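Local coordinates for protein arginine kinase (PDB 4RF6) that catalyses the reversible transfer of a phosphate group from ATP to L-arginine, giving phosphoarginine and ADP, at residues N62-S70 / D199-I207; A135-P145 / F266-S277. One frame throughout, in Å; residues are numbered along the deposited sequence.

Contact 1: N62-S70 / D199-I207; sequences NSGVVNLDS and DRFLEAAGI
The first torsion of D69 (chi1 59°) and that of R200 (55°) both set CG between the backbone N and the carbonyl carbon, and R200 then runs extended to NE, so that its guanidinium meets the D69 carboxylate end-on through NH1 and NH2. The salt bridge has two arms. R200 NH1 lies 2.9 Å from D69 OD1 and R200 NH2 2.7 Å from D69 OD2, each on a syn lone pair, with the two flat groups nearly coplanar. R200 NH1 also donates to N67 OD1 (3.0 Å), tilted out of the plane of that amide. The amide's other end, N67 ND2, donates to R200 O (3.3 Å) from above the carbonyl plane. With a further bond from N67 ND2 to S63 O, these fix the rotation of the amide. The contact joins the end of the N-terminal domain helix 57-66 to the short helix 200-205 of the catalytic domain. The axes of 62-66 and 200-205 come within 8.0 Å at 130°, and A204 CB packs against S63 CA and V66 CB. S63 OG donates to F201 O (2.8 Å), and N62 ND2 to A204 O (2.7 Å), both on carbonyl lone pairs. The F201 ring has N67 CG over one face and S70 OG at its edge.

Contact 2: A135-P145 / F266-S277; sequences ARSLKGYGLAP and FQHTKKHGYLTS
The two backbones meet at a single beta bridge, L138 with F266, where Q267 N donates to S137 O at 2.8 Å and L138 to Y141 form a type II beta turn. R136 turns its chain at chi2 (-71°) and lays its guanidinium flat on the Y274 ring. The planes are 8° apart and the centres 3.7 Å, a stacked cation-pi pair. R136 CD makes CH-pi contacts with two rings, Y274 and F266, and lies 4.0 Å from the F266 centroid. E344 forms a salt bridge with NH2 of R136, and T284 O accepts from its NH1. The Q267 chain is extended beyond CG. Q267 NE2 donates to L138 O at 3.0 Å, from above the carbonyl plane, and L143 CD2 touches Q267 OE1 at 3.4 Å. Water 4 links that OE1 to Y141 O, and water 1 joins S137 N to the carbonyls of Q267 and L275. At the far end P145 CD and A144 CB pack on S277 OG, which also bonds E232 O. The arrangement belongs to the phosphagen kinase catalytic domain, where a small beta hairpin (268-269 with 273-274) follows helix 246-264 and leads to the probable substrate site around E232 and C278.

From the N terminus, the chain passes through helix 57-66 and segment 62-70, then along strand 127-136 into segment 135-145. Contact 1 closes when the chain reaches 199-207, and contact 2 when it reaches 266-277 after helix 246-264. The segments alternate, so the two loops cross rather than nest. Contact 1 ties the N-terminal domain to the catalytic domain. Contact 2 lies within the catalytic domain and joins the end of a strand of the large antiparallel sheet to the hairpin region. The centres are 20 Å apart, yet the contacts touch: P145 CB packs on A205 O at 3.5 Å. Y75, which probably binds the substrate, lies near both A205 and P145.

Contact 1: N62-S70 / D199-I207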
loop_
_atom_site.group_PDB
_atom_site.type_symbol
_atom_site.label_atom_id
_atom_site.label_comp_id
_atom_site.label_asym_id
_atom_site.label_seq_id
_atom_site.Cartn_x
_atom_site.Cartn_y
_atom_site.Cartn_z
ATOM N N ASN A 62 -22.626 -32.557 -6.719
ATOM C CA ASN A 62 -22.149 -33.129 -5.456
ATOM C C ASN A 62 -21.834 -32.106 -4.366
ATOM O O ASN A 62 -22.215 -32.295 -3.206
ATOM C CB ASN A 62 -20.940 -34.040 -5.666
ATOM C CG ASN A 62 -20.601 -34.847 -4.420
ATOM O OD1 ASN A 62 -21.459 -35.539 -3.866
ATOM N ND2 ASN A 62 -19.357 -34.740 -3.957
ATOM N N SER A 63 -21.144 -31.030 -4.730
ATOM C CA SER A 63 -20.725 -30.044 -3.736
ATOM C C SER A 63 -21.926 -29.378 -3.069
ATOM O O SER A 63 -21.911 -29.104 -1.863
ATOM C CB SER A 63 -19.814 -28.992 -4.358
ATOM O OG SER A 63 -19.324 -28.113 -3.366
ATOM N N GLY A 64 -22.972 -29.136 -3.854
ATOM C CA GLY A 64 -24.175 -28.497 -3.349
ATOM C C GLY A 64 -25.014 -29.366 -2.427
ATOM O O GLY A 64 -25.861 -28.855 -1.687
ATOM N N VAL A 65 -24.795 -30.677 -2.479
ATOM C CA VAL A 65 -25.485 -31.599 -1.582
ATOM C C VAL A 65 -24.648 -31.826 -0.325
ATOM O O VAL A 65 -25.178 -31.866 0.791
ATOM C CB VAL A 65 -25.769 -32.950 -2.256
ATOM C CG1 VAL A 65 -26.677 -33.793 -1.373
ATOM C CG2 VAL A 65 -26.410 -32.743 -3.621
ATOM N N VAL A 66 -23.337 -31.981 -0.518
ATOM C CA VAL A 66 -22.402 -32.115 0.595
ATOM C C VAL A 66 -22.449 -30.856 1.452
ATOM O O VAL A 66 -22.525 -30.927 2.680
ATOM C CB VAL A 66 -20.958 -32.349 0.105
ATOM C CG1 VAL A 66 -19.956 -32.219 1.257
ATOM C CG2 VAL A 66 -20.834 -33.713 -0.560
ATOM N N ASN A 67 -22.410 -29.706 0.786
ATOM C CA ASN A 67 -22.476 -28.414 1.456
ATOM C C ASN A 67 -23.835 -27.767 1.222
ATOM O O ASN A 67 -24.003 -26.972 0.294
ATOM C CB ASN A 67 -21.361 -27.493 0.952
ATOM C CG ASN A 67 -19.996 -28.158 0.986
ATOM O OD1 ASN A 67 -19.394 -28.309 2.049
ATOM N ND2 ASN A 67 -19.501 -28.560 -0.183
ATOM N N LEU A 68 -24.798 -28.113 2.072
ATOM C CA LEU A 68 -26.182 -27.665 1.916
ATOM C C LEU A 68 -26.339 -26.147 2.010
ATOM O O LEU A 68 -27.337 -25.589 1.548
ATOM C CB LEU A 68 -27.076 -28.352 2.953
ATOM C CG LEU A 68 -27.276 -29.855 2.757
ATOM C CD1 LEU A 68 -27.942 -30.475 3.975
ATOM C CD2 LEU A 68 -28.086 -30.140 1.493
ATOM N N ASP A 69 -25.349 -25.486 2.605
ATOM C CA ASP A 69 -25.375 -24.035 2.765
ATOM C C ASP A 69 -24.910 -23.288 1.508
ATOM O O ASP A 69 -24.799 -22.058 1.514
ATOM C CB ASP A 69 -24.518 -23.624 3.963
ATOM C CG ASP A 69 -23.071 -24.054 3.820
ATOM O OD1 ASP A 69 -22.822 -25.143 3.260
ATOM O OD2 ASP A 69 -22.180 -23.302 4.269
ATOM N N SER A 70 -24.647 -24.037 0.439
ATOM C CA SER A 70 -24.128 -23.473 -0.808
ATOM C C SER A 70 -25.039 -22.404 -1.389
ATOM O O SER A 70 -26.263 -22.493 -1.278
ATOM C CB SER A 70 -23.938 -24.580 -1.851
ATOM O OG SER A 70 -23.116 -25.614 -1.356
ATOM N N ASP A 199 -11.095 -25.768 -0.021
ATOM C CA ASP A 199 -12.002 -25.992 1.104
ATOM C C ASP A 199 -13.042 -27.079 0.825
ATOM O O ASP A 199 -12.985 -27.753 -0.207
ATOM C CB ASP A 199 -12.682 -24.689 1.539
ATOM C CG ASP A 199 -13.493 -24.041 0.426
ATOM O OD1 ASP A 199 -13.894 -24.741 -0.533
ATOM O OD2 ASP A 199 -13.742 -22.820 0.523
ATOM N N ARG A 200 -13.996 -27.232 1.742
ATOM C CA ARG A 200 -15.013 -28.276 1.636
ATOM C C ARG A 200 -15.814 -28.198 0.340
ATOM O O ARG A 200 -16.292 -29.214 -0.158
ATOM C CB ARG A 200 -15.961 -28.231 2.840
ATOM C CG ARG A 200 -16.627 -26.875 3.076
ATOM C CD ARG A 200 -17.467 -26.890 4.353
ATOM N NE ARG A 200 -17.987 -25.571 4.707
ATOM C CZ ARG A 200 -19.209 -25.139 4.407
ATOM N NH1 ARG A 200 -20.048 -25.916 3.736
ATOM N NH2 ARG A 200 -19.595 -23.926 4.776
ATOM N N PHE A 201 -15.953 -26.992 -0.205
ATOM C CA PHE A 201 -16.697 -26.799 -1.444
ATOM C C PHE A 201 -15.939 -27.369 -2.647
ATOM O O PHE A 201 -16.518 -28.075 -3.473
ATOM C CB PHE A 201 -17.011 -25.313 -1.661
ATOM C CG PHE A 201 -17.936 -24.724 -0.627
ATOM C CD1 PHE A 201 -19.315 -24.786 -0.798
ATOM C CD2 PHE A 201 -17.430 -24.098 0.507
ATOM C CE1 PHE A 201 -20.176 -24.242 0.147
ATOM C CE2 PHE A 201 -18.285 -23.554 1.458
ATOM C CZ PHE A 201 -19.659 -23.628 1.277
ATOM N N LEU A 202 -14.645 -27.063 -2.737
ATOM C CA LEU A 202 -13.802 -27.571 -3.822
ATOM C C LEU A 202 -13.548 -29.069 -3.661
ATOM O O LEU A 202 -13.514 -29.824 -4.644
ATOM C CB LEU A 202 -12.472 -26.818 -3.865
ATOM C CG LEU A 202 -12.577 -25.304 -4.022
ATOM C CD1 LEU A 202 -11.209 -24.696 -4.282
ATOM C CD2 LEU A 202 -13.543 -24.948 -5.135
ATOM N N GLU A 203 -13.369 -29.489 -2.412
ATOM C CA GLU A 203 -13.217 -30.906 -2.089
ATOM C C GLU A 203 -14.374 -31.726 -2.665
ATOM O O GLU A 203 -14.165 -32.679 -3.415
ATOM C CB GLU A 203 -13.137 -31.088 -0.568
ATOM C CG GLU A 203 -13.073 -32.538 -0.108
ATOM C CD GLU A 203 -11.780 -33.230 -0.499
ATOM O OE1 GLU A 203 -10.776 -32.534 -0.762
ATOM O OE2 GLU A 203 -11.777 -34.478 -0.543
ATOM N N ALA A 204 -15.600 -31.334 -2.330
ATOM C CA ALA A 204 -16.784 -32.073 -2.770
ATOM C C ALA A 204 -17.017 -31.971 -4.281
ATOM O O ALA A 204 -17.723 -32.796 -4.868
ATOM C CB ALA A 204 -18.015 -31.609 -2.005
ATOM N N ALA A 205 -16.434 -30.948 -4.898
ATOM C CA ALA A 205 -16.569 -30.727 -6.336
ATOM C C ALA A 205 -15.644 -31.642 -7.139
ATOM O O ALA A 205 -15.790 -31.767 -8.362
ATOM C CB ALA A 205 -16.282 -29.276 -6.666
ATOM N N GLY A 206 -14.688 -32.262 -6.449
ATOM C CA GLY A 206 -13.711 -33.132 -7.085
ATOM C C GLY A 206 -12.479 -32.366 -7.534
ATOM O O GLY A 206 -11.607 -32.909 -8.219
ATOM N N ILE A 207 -12.405 -31.099 -7.135
ATOM C CA ILE A 207 -11.355 -30.191 -7.602
ATOM C C ILE A 207 -9.999 -30.460 -6.931
ATOM O O ILE A 207 -8.939 -30.210 -7.520
ATOM C CB ILE A 207 -11.819 -28.715 -7.459
ATOM C CG1 ILE A 207 -12.881 -28.409 -8.520
ATOM C CG2 ILE A 207 -10.659 -27.722 -7.581
ATOM C CD1 ILE A 207 -13.573 -27.055 -8.353
#

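Contact 2: A135-P145 / F266-S277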
loop_
_atom_site.group_PDB
_atom_site.type_symbol
_atom_site.label_atom_id
_atom_site.label_comp_id
_atom_site.label_asym_id
_atom_site.label_seq_id
_atom_site.Cartn_x
_atom_site.Cartn_y
_atom_site.Cartn_z
ATOM N N ALA A 135 -10.705 -15.481 -14.524
ATOM C CA ALA A 135 -10.541 -16.928 -14.538
ATOM C C ALA A 135 -10.540 -17.391 -15.989
ATOM O O ALA A 135 -11.328 -16.898 -16.795
ATOM C CB ALA A 135 -11.671 -17.586 -13.784
ATOM N N ARG A 136 -9.655 -18.326 -16.323
ATOM C CA ARG A 136 -9.578 -18.855 -17.683
ATOM C C ARG A 136 -9.267 -20.348 -17.630
ATOM O O ARG A 136 -8.676 -20.832 -16.665
ATOM C CB ARG A 136 -8.493 -18.128 -18.491
ATOM C CG ARG A 136 -8.745 -16.637 -18.772
ATOM C CD ARG A 136 -9.875 -16.443 -19.776
ATOM N NE ARG A 136 -10.036 -15.042 -20.163
ATOM C CZ ARG A 136 -10.855 -14.189 -19.554
ATOM N NH1 ARG A 136 -11.589 -14.591 -18.522
ATOM N NH2 ARG A 136 -10.944 -12.935 -19.977
ATOM N N SER A 137 -9.672 -21.077 -18.665
ATOM C CA SER A 137 -9.310 -22.480 -18.795
ATOM C C SER A 137 -8.757 -22.702 -20.200
ATOM O O SER A 137 -9.221 -22.076 -21.157
ATOM C CB SER A 137 -10.519 -23.382 -18.531
ATOM O OG SER A 137 -11.033 -23.186 -17.227
ATOM N N LEU A 138 -7.759 -23.576 -20.321
ATOM C CA LEU A 138 -7.114 -23.828 -21.611
ATOM C C LEU A 138 -7.948 -24.729 -22.521
ATOM O O LEU A 138 -8.551 -25.702 -22.058
ATOM C CB LEU A 138 -5.733 -24.460 -21.422
ATOM C CG LEU A 138 -4.650 -23.682 -20.674
ATOM C CD1 LEU A 138 -3.324 -24.424 -20.757
ATOM C CD2 LEU A 138 -4.511 -22.273 -21.221
ATOM N N LYS A 139 -7.970 -24.399 -23.814
ATOM C CA LYS A 139 -8.584 -25.254 -24.830
ATOM C C LYS A 139 -8.025 -26.667 -24.775
ATOM O O LYS A 139 -6.830 -26.857 -24.535
ATOM C CB LYS A 139 -8.321 -24.691 -26.228
ATOM C CG LYS A 139 -9.173 -23.502 -26.591
ATOM C CD LYS A 139 -8.708 -22.839 -27.888
ATOM C CE LYS A 139 -9.661 -21.715 -28.303
ATOM N NZ LYS A 139 -8.976 -20.631 -29.069
ATOM N N GLY A 140 -8.886 -27.655 -25.001
ATOM C CA GLY A 140 -8.445 -29.032 -25.159
ATOM C C GLY A 140 -8.476 -29.913 -23.918
ATOM O O GLY A 140 -8.022 -31.057 -23.962
ATOM N N TYR A 141 -9.006 -29.396 -22.814
ATOM C CA TYR A 141 -9.047 -30.159 -21.567
ATOM C C TYR A 141 -10.403 -30.048 -20.867
ATOM O O TYR A 141 -11.221 -29.191 -21.204
ATOM C CB TYR A 141 -7.938 -29.689 -20.617
ATOM C CG TYR A 141 -6.566 -29.618 -21.248
ATOM C CD1 TYR A 141 -5.819 -30.771 -21.450
ATOM C CD2 TYR A 141 -6.019 -28.399 -21.642
ATOM C CE1 TYR A 141 -4.571 -30.719 -22.025
ATOM C CE2 TYR A 141 -4.763 -28.337 -22.218
ATOM C CZ TYR A 141 -4.048 -29.505 -22.405
ATOM O OH TYR A 141 -2.802 -29.469 -22.978
ATOM N N GLY A 142 -10.644 -30.922 -19.896
ATOM C CA GLY A 142 -11.791 -30.749 -19.026
ATOM C C GLY A 142 -11.516 -29.583 -18.098
ATOM O O GLY A 142 -10.381 -29.102 -18.003
ATOM N N LEU A 143 -12.550 -29.109 -17.414
ATOM C CA LEU A 143 -12.348 -28.064 -16.428
ATOM C C LEU A 143 -11.749 -28.693 -15.173
ATOM O O LEU A 143 -11.559 -29.911 -15.114
ATOM C CB LEU A 143 -13.667 -27.339 -16.159
ATOM C CG LEU A 143 -14.225 -26.747 -17.456
ATOM C CD1 LEU A 143 -15.705 -26.389 -17.361
ATOM C CD2 LEU A 143 -13.404 -25.523 -17.869
ATOM N N ALA A 144 -11.430 -27.871 -14.180
ATOM C CA ALA A 144 -10.788 -28.365 -12.957
ATOM C C ALA A 144 -11.463 -29.558 -12.244
ATOM O O ALA A 144 -10.763 -30.422 -11.703
ATOM C CB ALA A 144 -10.552 -27.224 -11.978
ATOM N N PRO A 145 -12.812 -29.608 -12.215
ATOM C CA PRO A 145 -13.397 -30.766 -11.527
ATOM C C PRO A 145 -13.279 -32.068 -12.317
ATOM O O PRO A 145 -13.468 -33.134 -11.731
ATOM C CB PRO A 145 -14.880 -30.391 -11.399
ATOM C CG PRO A 145 -14.940 -28.900 -11.590
ATOM C CD PRO A 145 -13.833 -28.594 -12.545
ATOM N N PHE A 266 -8.153 -20.500 -25.180
ATOM C CA PHE A 266 -9.021 -20.603 -24.004
ATOM C C PHE A 266 -10.358 -21.270 -24.329
ATOM O O PHE A 266 -10.851 -21.145 -25.446
ATOM C CB PHE A 266 -9.328 -19.205 -23.456
ATOM C CG PHE A 266 -8.148 -18.503 -22.850
ATOM C CD1 PHE A 266 -7.213 -19.202 -22.098
ATOM C CD2 PHE A 266 -7.982 -17.135 -23.024
ATOM C CE1 PHE A 266 -6.126 -18.545 -21.536
ATOM C CE2 PHE A 266 -6.902 -16.473 -22.466
ATOM C CZ PHE A 266 -5.974 -17.179 -21.724
ATOM N N GLN A 267 -10.956 -21.952 -23.353
ATOM C CA GLN A 267 -12.323 -22.450 -23.517
ATOM C C GLN A 267 -13.290 -21.273 -23.499
ATOM O O GLN A 267 -13.228 -20.430 -22.601
ATOM C CB GLN A 267 -12.678 -23.457 -22.424
ATOM C CG GLN A 267 -11.782 -24.686 -22.426
ATOM C CD GLN A 267 -12.184 -25.709 -21.385
ATOM O OE1 GLN A 267 -13.369 -25.987 -21.193
ATOM N NE2 GLN A 267 -11.197 -26.277 -20.707
ATOM N N HIS A 268 -14.186 -21.229 -24.484
ATOM C CA HIS A 268 -14.931 -20.014 -24.803
ATOM C C HIS A 268 -16.074 -20.346 -25.772
ATOM O O HIS A 268 -15.864 -21.055 -26.758
ATOM C CB HIS A 268 -13.951 -19.017 -25.439
ATOM C CG HIS A 268 -14.528 -17.665 -25.727
ATOM N ND1 HIS A 268 -15.131 -17.354 -26.927
ATOM C CD2 HIS A 268 -14.562 -16.531 -24.984
ATOM C CE1 HIS A 268 -15.523 -16.090 -26.909
ATOM N NE2 HIS A 268 -15.195 -15.571 -25.739
ATOM N N THR A 269 -17.282 -19.854 -25.483
ATOM C CA THR A 269 -18.454 -20.056 -26.356
ATOM C C THR A 269 -19.250 -18.753 -26.483
ATOM O O THR A 269 -19.190 -17.908 -25.586
ATOM C CB THR A 269 -19.420 -21.130 -25.807
ATOM O OG1 THR A 269 -20.092 -20.620 -24.647
ATOM C CG2 THR A 269 -18.681 -22.422 -25.454
ATOM N N LYS A 270 -19.982 -18.575 -27.580
ATOM C CA LYS A 270 -20.764 -17.348 -27.766
ATOM C C LYS A 270 -21.724 -17.109 -26.595
ATOM O O LYS A 270 -21.832 -16.000 -26.074
ATOM C CB LYS A 270 -21.561 -17.404 -29.072
ATOM C CG LYS A 270 -22.403 -16.152 -29.319
ATOM C CD LYS A 270 -21.532 -14.896 -29.280
ATOM C CE LYS A 270 -22.356 -13.621 -29.407
ATOM N NZ LYS A 270 -21.489 -12.410 -29.399
ATOM N N LYS A 271 -22.399 -18.177 -26.181
ATOM C CA LYS A 271 -23.426 -18.115 -25.141
ATOM C C LYS A 271 -22.873 -17.892 -23.730
ATOM O O LYS A 271 -23.468 -17.153 -22.937
ATOM C CB LYS A 271 -24.220 -19.418 -25.164
ATOM C CG LYS A 271 -25.619 -19.334 -24.620
ATOM C CD LYS A 271 -26.463 -20.504 -25.134
ATOM C CE LYS A 271 -25.704 -21.824 -25.056
ATOM N NZ LYS A 271 -26.469 -22.954 -25.660
ATOM N N HIS A 272 -21.748 -18.536 -23.419
ATOM C CA HIS A 272 -21.221 -18.542 -22.050
ATOM C C HIS A 272 -20.038 -17.611 -21.786
ATOM O O HIS A 272 -19.682 -17.388 -20.628
ATOM C CB HIS A 272 -20.778 -19.953 -21.633
ATOM C CG HIS A 272 -21.876 -20.969 -21.603
ATOM N ND1 HIS A 272 -22.153 -21.795 -22.673
ATOM C CD2 HIS A 272 -22.746 -21.317 -20.626
ATOM C CE1 HIS A 272 -23.153 -22.597 -22.359
ATOM N NE2 HIS A 272 -23.533 -22.329 -21.122
ATOM N N GLY A 273 -19.397 -17.097 -22.829
ATOM C CA GLY A 273 -18.152 -16.381 -22.605
ATOM C C GLY A 273 -17.084 -17.400 -22.243
ATOM O O GLY A 273 -17.123 -18.541 -22.712
ATOM N N TYR A 274 -16.132 -17.013 -21.403
ATOM C CA TYR A 274 -15.130 -17.971 -20.953
ATOM C C TYR A 274 -15.715 -18.998 -19.984
ATOM O O TYR A 274 -16.429 -18.650 -19.037
ATOM C CB TYR A 274 -13.920 -17.246 -20.361
ATOM C CG TYR A 274 -13.211 -16.436 -21.415
ATOM C CD1 TYR A 274 -12.397 -17.058 -22.356
ATOM C CD2 TYR A 274 -13.386 -15.059 -21.501
ATOM C CE1 TYR A 274 -11.761 -16.328 -23.339
ATOM C CE2 TYR A 274 -12.755 -14.322 -22.481
ATOM C CZ TYR A 274 -11.951 -14.965 -23.398
ATOM O OH TYR A 274 -11.314 -14.241 -24.375
ATOM N N LEU A 275 -15.420 -20.267 -20.246
ATOM C CA LEU A 275 -15.922 -21.358 -19.426
ATOM C C LEU A 275 -15.100 -21.491 -18.162
ATOM O O LEU A 275 -13.868 -21.396 -18.193
ATOM C CB LEU A 275 -15.886 -22.667 -20.207
ATOM C CG LEU A 275 -16.667 -22.583 -21.514
ATOM C CD1 LEU A 275 -16.514 -23.864 -22.283
ATOM C CD2 LEU A 275 -18.132 -22.303 -21.238
ATOM N N THR A 276 -15.792 -21.707 -17.050
ATOM C CA THR A 276 -15.155 -21.824 -15.746
ATOM C C THR A 276 -15.821 -22.958 -14.988
ATOM O O THR A 276 -16.911 -23.398 -15.360
ATOM C CB THR A 276 -15.310 -20.528 -14.943
ATOM O OG1 THR A 276 -16.692 -20.155 -14.910
ATOM C CG2 THR A 276 -14.509 -19.398 -15.577
ATOM N N SER A 277 -15.176 -23.423 -13.925
ATOM C CA SER A 277 -15.697 -24.536 -13.134
ATOM C C SER A 277 -17.040 -24.200 -12.489
ATOM O O SER A 277 -17.993 -24.979 -12.565
ATOM C CB SER A 277 -14.688 -24.937 -12.060
ATOM O OG SER A 277 -13.423 -25.208 -12.626
HETATM O O HOH W 1 -12.194 -20.281 -20.121
HETATM O O HOH W 2 -11.275 -24.870 -15.035
HETATM O O HOH W 3 -9.592 -18.261 -27.149
HETATM O O HOH W 4 -13.737 -28.616 -21.077
#